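Aldehyde dehydrogenase (Bartonella henselae, PDB 3I44) probably oxidises aldehydes to carboxylic acids with NAD(P)+ as the hydride acceptor. Local coordinates at residues 66-71 with 222-227; 188-193 with 486-491. The protein carries 1 engineered substitution. One frame throughout, in Å; residues are numbered along the deposited sequence.

How the contacts relate
Both contacts are buried, and both reach the same mixed sheet, in which strands 191-195 and 221-223 are parallel neighbours. V193 and the N222 amide tie them together: the methyls of V193 pack on A68, I69 and I224, and N222 ND2 probably bonds to M192 O, although the centres are about 18 Å apart. Contact 1 sets helix 62-79 against the end of strand 221-223 and adds a buried asparagine amide to its methyl packing. Contact 2 joins the end of helix 174-188 to the turn before strand 489-494, through alkyl groups and a cysteine sulfur. Contact 1 is internal to one subunit, whereas D490 and T491, at the end of segment 486-491, bond to the second subunit.

Contact 1: residues 66-71 with 222-227; sequences DKAINA and NLINGD
N222 brings its CB to 4.1 Å from the CB of A68 on helix 62-79. Its CG lies beside the backbone N (chi1 -52°), which puts the amide beside A68 and A71: OD1 comes 3.8 Å from the CB of A71, and ND2 lies 3.8 Å from the carbonyl O of A68, too far for a bond. The amide's real partners are outside the pair. Three hydrogen bonds hold this buried group: OD1 accepts from N31 N, and ND2 donates to the carbonyls of G219, a loop residue like N31, and of M192 on the neighbouring strand. L223 turns its side chain away from the helix, onto A204. I224 faces the helix again, and its CG2 touches A68 CB at 3.9 Å. Beyond it the chain leaves the helix: G226 O receives K195 NZ, and D227 caps helix 228-237 through OD1 to N230 N. Strand 221-223 follows strand 191-195 by way of helix 202-213, a beta-alpha-beta crossover of the Rossmann-like domain that binds the cofactor in this family. Helix 202-213 takes L223 on one side of the strand, helix 62-79 lies on the other, and I30 of strand 23-30 packs against A71, N222 and I224.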
ATOM      1  N   ASP A  66      12.687  -2.887  21.793  1.00 27.58           N
ATOM      2  CA  ASP A  66      13.828  -3.542  21.146  1.00 27.86           C
ATOM      3  C   ASP A  66      13.875  -4.994  21.566  1.00 27.30           C
ATOM      4  O   ASP A  66      14.106  -5.848  20.734  1.00 27.78           O
ATOM      5  CB  ASP A  66      15.165  -2.850  21.460  1.00 27.88           C
ATOM      6  CG  ASP A  66      15.292  -1.472  20.824  1.00 29.40           C
ATOM      7  OD1 ASP A  66      14.660  -1.180  19.791  1.00 27.72           O
ATOM      8  OD2 ASP A  66      16.037  -0.652  21.389  1.00 31.12           O
ATOM      9  N   LYS A  67      13.632  -5.267  22.844  1.00 27.32           N
ATOM     10  CA  LYS A  67      13.603  -6.633  23.373  1.00 28.11           C
ATOM     11  C   LYS A  67      12.561  -7.488  22.632  1.00 26.57           C
ATOM     12  O   LYS A  67      12.861  -8.571  22.151  1.00 26.61           O
ATOM     13  CB  LYS A  67      13.217  -6.644  24.864  1.00 29.09           C
ATOM     14  CG  LYS A  67      14.334  -6.663  25.918  1.00 33.56           C
ATOM     15  CD  LYS A  67      13.756  -6.958  27.359  1.00 36.94           C
ATOM     16  CE  LYS A  67      13.285  -8.435  27.547  1.00 39.21           C
ATOM     17  NZ  LYS A  67      12.645  -8.702  28.915  1.00 40.84           N
ATOM     18  N   ALA A  68      11.321  -7.011  22.623  1.00 25.46           N
ATOM     19  CA  ALA A  68      10.220  -7.673  21.904  1.00 24.79           C
ATOM     20  C   ALA A  68      10.581  -7.930  20.427  1.00 24.36           C
ATOM     21  O   ALA A  68      10.467  -9.054  19.937  1.00 24.93           O
ATOM     22  CB  ALA A  68       8.923  -6.854  22.038  1.00 23.18           C
ATOM     23  N   ILE A  69      11.085  -6.914  19.739  1.00 24.12           N
ATOM     24  CA  ILE A  69      11.416  -7.060  18.337  1.00 24.24           C
ATOM     25  C   ILE A  69      12.569  -8.069  18.156  1.00 25.22           C
ATOM     26  O   ILE A  69      12.538  -8.862  17.226  1.00 24.36           O
ATOM     27  CB  ILE A  69      11.772  -5.700  17.686  1.00 24.59           C
ATOM     28  CG1 ILE A  69      10.546  -4.774  17.658  1.00 23.12           C
ATOM     29  CG2 ILE A  69      12.362  -5.892  16.274  1.00 22.24           C
ATOM     30  CD1 ILE A  69      10.908  -3.307  17.318  1.00 23.82           C
ATOM     31  N   ASN A  70      13.576  -8.034  19.032  1.00 25.91           N
ATOM     32  CA  ASN A  70      14.690  -8.979  18.944  0.50 25.78           C
ATOM     33  C   ASN A  70      14.195 -10.416  19.090  1.00 25.83           C
ATOM     34  O   ASN A  70      14.642 -11.310  18.374  1.00 25.87           O
ATOM     35  CB  ASN A  70      15.751  -8.711  20.017  0.50 25.64           C
ATOM     36  CG  ASN A  70      17.003  -9.557  19.820  0.50 25.52           C
ATOM     37  OD1 ASN A  70      17.800  -9.300  18.925  0.50 26.90           O
ATOM     38  ND2 ASN A  70      17.175 -10.567  20.655  0.50 26.19           N
ATOM     39  N   ALA A  71      13.288 -10.628  20.040  1.00 25.48           N
ATOM     40  CA  ALA A  71      12.681 -11.944  20.266  1.00 25.11           C
ATOM     41  C   ALA A  71      11.935 -12.414  19.008  1.00 24.60           C
ATOM     42  O   ALA A  71      12.022 -13.575  18.635  1.00 24.02           O
ATOM     43  CB  ALA A  71      11.751 -11.884  21.425  1.00 24.53           C
ATOM     44  N   ASN A 222       4.510 -11.356  20.666  1.00 23.26           N
ATOM     45  CA  ASN A 222       5.003 -10.567  21.801  1.00 22.99           C
ATOM     46  C   ASN A 222       4.075  -9.388  22.054  1.00 22.91           C
ATOM     47  O   ASN A 222       3.559  -8.777  21.100  1.00 23.26           O
ATOM     48  CB  ASN A 222       6.435 -10.059  21.534  1.00 22.45           C
ATOM     49  CG  ASN A 222       7.365 -11.156  21.128  1.00 22.87           C
ATOM     50  OD1 ASN A 222       7.982 -11.801  21.978  1.00 23.14           O
ATOM     51  ND2 ASN A 222       7.443 -11.431  19.796  1.00 19.48           N
ATOM     52  N   LEU A 223       3.841  -9.080  23.329  1.00 21.71           N
ATOM     53  CA  LEU A 223       2.958  -7.997  23.722  1.00 22.34           C
ATOM     54  C   LEU A 223       3.701  -7.047  24.661  1.00 22.15           C
ATOM     55  O   LEU A 223       4.254  -7.484  25.686  1.00 21.28           O
ATOM     56  CB  LEU A 223       1.650  -8.527  24.369  1.00 21.71           C
ATOM     57  CG  LEU A 223       0.623  -7.448  24.826  1.00 21.97           C
ATOM     58  CD1 LEU A 223      -0.801  -7.999  24.929  1.00 20.26           C
ATOM     59  CD2 LEU A 223       1.011  -6.840  26.180  1.00 19.50           C
ATOM     60  N   ILE A 224       3.753  -5.780  24.269  1.00 22.28           N
ATOM     61  CA  ILE A 224       4.229  -4.712  25.140  1.00 24.10           C
ATOM     62  C   ILE A 224       3.144  -3.643  25.204  1.00 24.09           C
ATOM     63  O   ILE A 224       2.497  -3.352  24.197  1.00 24.73           O
ATOM     64  CB  ILE A 224       5.571  -4.076  24.664  1.00 25.04           C
ATOM     65  CG1 ILE A 224       5.427  -3.470  23.260  1.00 26.65           C
ATOM     66  CG2 ILE A 224       6.693  -5.104  24.745  1.00 25.01           C
ATOM     67  CD1 ILE A 224       6.659  -2.766  22.737  1.00 31.57           C
ATOM     68  N   ASN A 225       2.896  -3.103  26.388  1.00 24.25           N
ATOM     69  CA  ASN A 225       1.979  -1.968  26.527  1.00 24.24           C
ATOM     70  C   ASN A 225       2.742  -0.674  26.333  1.00 25.16           C
ATOM     71  O   ASN A 225       3.985  -0.640  26.412  1.00 23.46           O
ATOM     72  CB  ASN A 225       1.267  -1.993  27.882  1.00 24.35           C
ATOM     73  CG  ASN A 225       0.225  -3.092  27.971  1.00 24.40           C
ATOM     74  OD1 ASN A 225       0.196  -3.879  28.923  1.00 26.64           O
ATOM     75  ND2 ASN A 225      -0.615  -3.175  26.954  1.00 22.97           N
ATOM     76  N   GLY A 226       2.013   0.394  26.013  1.00 26.21           N
ATOM     77  CA  GLY A 226       2.656   1.663  25.776  1.00 26.48           C
ATOM     78  C   GLY A 226       1.694   2.592  25.112  1.00 27.55           C
ATOM     79  O   GLY A 226       0.553   2.193  24.834  1.00 26.98           O
ATOM     80  N   ASP A 227       2.150   3.819  24.845  1.00 28.33           N
ATOM     81  CA  ASP A 227       1.287   4.828  24.219  1.00 29.91           C
ATOM     82  C   ASP A 227       1.646   5.026  22.765  1.00 30.07           C
ATOM     83  O   ASP A 227       2.596   4.425  22.267  1.00 29.48           O
ATOM     84  CB  ASP A 227       1.289   6.150  25.023  1.00 30.30           C
ATOM     85  CG  ASP A 227       2.562   6.987  24.851  1.00 33.37           C
ATOM     86  OD1 ASP A 227       3.591   6.536  24.291  1.00 33.10           O
ATOM     87  OD2 ASP A 227       2.499   8.156  25.296  1.00 40.44           O
TER

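Contact 2: residues 188-193 with 486-491; sequences AGCTMV and KEFLDT
A188, in the last turn of helix 174-188, presses its methyl against F488 and L489. The helix ends in a Schellman motif: G189 takes a positive phi (92°) with two bonds back into the last turn, a backbone conformation suited to glycine, and the chain then runs out into strand 191-195. Facing it is a type I beta turn from K486 to L489, closed by L489 N to K486 O at 3.1 Å, which leads into strand 489-494, antiparallel to strand 156-168.

F488 can be followed outward. Its CB meets both A188 CB (3.6 Å), at the helix end, and C190 SG (4.0 Å), just past it. From there CG sits beside the backbone N, anti to the carbonyl carbon (chi1 -69°), and the ring leads away from the contact. CD1 is the ring atom nearest C190 SG, at 4.4 Å, and the rest of the ring turns to A185 of helix 174-188. The carbonyl of F488 remains behind, where C190 SG approaches its O to 3.4 Å.

The neighbouring polar groups pair outside the two segments. R266 NH1 donates to the carbonyls of both E487 and L489, while D490 forms salt bridges with R451 and R476 of the second subunit and T491 OG1 bonds to R478 of that subunit. The strand that follows the turn thus runs to the second subunit.

L489 completes the packing with one branch: CD2 rests 3.6 Å from A188 CB and 3.7 Å from A188 O.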
ATOM      1  N   ALA A 188       0.327 -16.542   7.853  1.00 19.69           N
ATOM      2  CA  ALA A 188       1.257 -16.104   6.827  1.00 19.84           C
ATOM      3  C   ALA A 188       2.721 -16.511   7.138  1.00 20.39           C
ATOM      4  O   ALA A 188       3.563 -16.497   6.245  1.00 20.44           O
ATOM      5  CB  ALA A 188       1.170 -14.586   6.617  1.00 18.80           C
ATOM      6  N   GLY A 189       3.001 -16.884   8.378  1.00 20.38           N
ATOM      7  CA  GLY A 189       4.375 -17.242   8.792  1.00 21.00           C
ATOM      8  C   GLY A 189       5.203 -16.081   9.361  1.00 20.62           C
ATOM      9  O   GLY A 189       6.447 -16.183   9.463  1.00 21.05           O
ATOM     10  N   CYS A 190       4.535 -14.983   9.699  1.00 20.02           N
ATOM     11  CA  CYS A 190       5.183 -13.826  10.327  1.00 20.04           C
ATOM     12  C   CYS A 190       5.302 -14.001  11.825  1.00 20.05           C
ATOM     13  O   CYS A 190       4.527 -14.732  12.419  1.00 21.86           O
ATOM     14  CB  CYS A 190       4.390 -12.553  10.070  1.00 19.51           C
ATOM     15  SG  CYS A 190       4.307 -12.070   8.371  1.00 20.74           S
ATOM     16  N   THR A 191       6.238 -13.280  12.433  1.00 19.35           N
ATOM     17  CA  THR A 191       6.278 -13.064  13.883  1.00 18.86           C
ATOM     18  C   THR A 191       5.932 -11.579  14.121  1.00 19.68           C
ATOM     19  O   THR A 191       5.893 -10.755  13.171  1.00 18.61           O
ATOM     20  CB  THR A 191       7.658 -13.434  14.461  1.00 19.91           C
ATOM     21  OG1 THR A 191       8.637 -12.570  13.893  1.00 18.17           O
ATOM     22  CG2 THR A 191       8.039 -14.911  14.109  1.00 18.49           C
ATOM     23  N   MET A 192       5.632 -11.214  15.358  1.00 19.35           N
ATOM     24  CA  MET A 192       4.943  -9.923  15.583  1.00 20.56           C
ATOM     25  C   MET A 192       5.148  -9.337  16.968  1.00 20.51           C
ATOM     26  O   MET A 192       5.368 -10.070  17.923  1.00 20.93           O
ATOM     27  CB  MET A 192       3.425 -10.065  15.348  1.00 19.97           C
ATOM     28  CG  MET A 192       2.739 -11.044  16.288  1.00 19.71           C
ATOM     29  SD  MET A 192       1.382 -11.979  15.497  1.00 23.26           S
ATOM     30  CE  MET A 192       2.335 -13.085  14.465  1.00 17.66           C
ATOM     31  N   VAL A 193       5.053  -8.013  17.040  1.00 20.49           N
ATOM     32  CA  VAL A 193       4.923  -7.294  18.294  1.00 20.32           C
ATOM     33  C   VAL A 193       3.611  -6.527  18.261  1.00 19.83           C
ATOM     34  O   VAL A 193       3.373  -5.703  17.368  1.00 19.99           O
ATOM     35  CB  VAL A 193       6.091  -6.335  18.567  1.00 20.99           C
ATOM     36  CG1 VAL A 193       5.878  -5.592  19.931  1.00 20.75           C
ATOM     37  CG2 VAL A 193       7.405  -7.117  18.580  1.00 20.48           C
ATOM     38  N   LYS A 486      -3.331 -12.130   3.019  1.00 17.60           N
ATOM     39  CA  LYS A 486      -2.418 -11.602   1.994  1.00 19.11           C
ATOM     40  C   LYS A 486      -1.733 -10.281   2.376  1.00 18.60           C
ATOM     41  O   LYS A 486      -0.649  -9.989   1.861  1.00 18.93           O
ATOM     42  CB  LYS A 486      -3.097 -11.437   0.633  1.00 18.54           C
ATOM     43  CG  LYS A 486      -3.299 -12.774  -0.039  1.00 22.77           C
ATOM     44  CD  LYS A 486      -4.232 -12.715  -1.229  1.00 22.43           C
ATOM     45  CE  LYS A 486      -4.206 -14.028  -1.976  1.00 24.31           C
ATOM     46  NZ  LYS A 486      -5.137 -13.987  -3.164  1.00 26.58           N
ATOM     47  N   GLU A 487      -2.350  -9.472   3.226  1.00 18.40           N
ATOM     48  CA  GLU A 487      -1.659  -8.284   3.709  1.00 19.25           C
ATOM     49  C   GLU A 487      -0.354  -8.646   4.442  1.00 18.55           C
ATOM     50  O   GLU A 487       0.525  -7.804   4.562  1.00 18.55           O
ATOM     51  CB  GLU A 487      -2.554  -7.452   4.647  1.00 20.01           C
ATOM     52  CG  GLU A 487      -3.792  -6.813   4.017  1.00 23.36           C
ATOM     53  CD  GLU A 487      -4.371  -5.682   4.888  1.00 26.46           C
ATOM     54  OE1 GLU A 487      -4.536  -5.876   6.121  1.00 26.95           O
ATOM     55  OE2 GLU A 487      -4.649  -4.606   4.324  1.00 28.08           O
ATOM     56  N   PHE A 488      -0.218  -9.876   4.938  1.00 19.10           N
ATOM     57  CA  PHE A 488       1.026 -10.301   5.635  1.00 19.40           C
ATOM     58  C   PHE A 488       2.007 -11.114   4.757  1.00 19.28           C
ATOM     59  O   PHE A 488       2.974 -11.736   5.261  1.00 18.84           O
ATOM     60  CB  PHE A 488       0.678 -11.019   6.943  1.00 20.25           C
ATOM     61  CG  PHE A 488       0.088 -10.085   7.982  1.00 20.85           C
ATOM     62  CD1 PHE A 488       0.915  -9.310   8.785  1.00 22.75           C
ATOM     63  CD2 PHE A 488      -1.295  -9.970   8.135  1.00 19.41           C
ATOM     64  CE1 PHE A 488       0.363  -8.418   9.718  1.00 22.00           C
ATOM     65  CE2 PHE A 488      -1.852  -9.094   9.069  1.00 20.09           C
ATOM     66  CZ  PHE A 488      -1.028  -8.320   9.853  1.00 21.37           C
ATOM     67  N   LEU A 489       1.758 -11.088   3.446  1.00 17.75           N
ATOM     68  CA  LEU A 489       2.590 -11.825   2.469  1.00 17.59           C
ATOM     69  C   LEU A 489       3.151 -10.886   1.417  1.00 17.59           C
ATOM     70  O   LEU A 489       2.463  -9.965   1.011  1.00 17.76           O
ATOM     71  CB  LEU A 489       1.717 -12.876   1.741  1.00 17.51           C
ATOM     72  CG  LEU A 489       1.203 -13.956   2.703  1.00 17.28           C
ATOM     73  CD1 LEU A 489       0.094 -14.841   2.095  1.00 15.31           C
ATOM     74  CD2 LEU A 489       2.389 -14.781   3.184  1.00 16.31           C
ATOM     75  N   ASP A 490       4.385 -11.154   0.970  1.00 17.41           N
ATOM     76  CA  ASP A 490       4.934 -10.599  -0.239  1.00 17.59           C
ATOM     77  C   ASP A 490       4.714 -11.610  -1.351  1.00 18.13           C
ATOM     78  O   ASP A 490       4.721 -12.844  -1.120  1.00 17.89           O
ATOM     79  CB  ASP A 490       6.452 -10.322  -0.125  1.00 17.87           C
ATOM     80  CG  ASP A 490       6.775  -8.955   0.506  1.00 19.18           C
ATOM     81  OD1 ASP A 490       6.072  -7.986   0.199  1.00 18.69           O
ATOM     82  OD2 ASP A 490       7.764  -8.857   1.287  1.00 19.77           O
ATOM     83  N   THR A 491       4.539 -11.090  -2.543  1.00 17.83           N
ATOM     84  CA  THR A 491       4.497 -11.909  -3.725  1.00 19.51           C
ATOM     85  C   THR A 491       5.865 -11.959  -4.417  1.00 20.25           C
ATOM     86  O   THR A 491       6.588 -10.953  -4.507  1.00 20.95           O
ATOM     87  CB  THR A 491       3.472 -11.417  -4.726  1.00 19.21           C
ATOM     88  OG1 THR A 491       3.592 -10.013  -4.876  1.00 18.85           O
ATOM     89  CG2 THR A 491       2.008 -11.746  -4.253  1.00 19.65           C
TER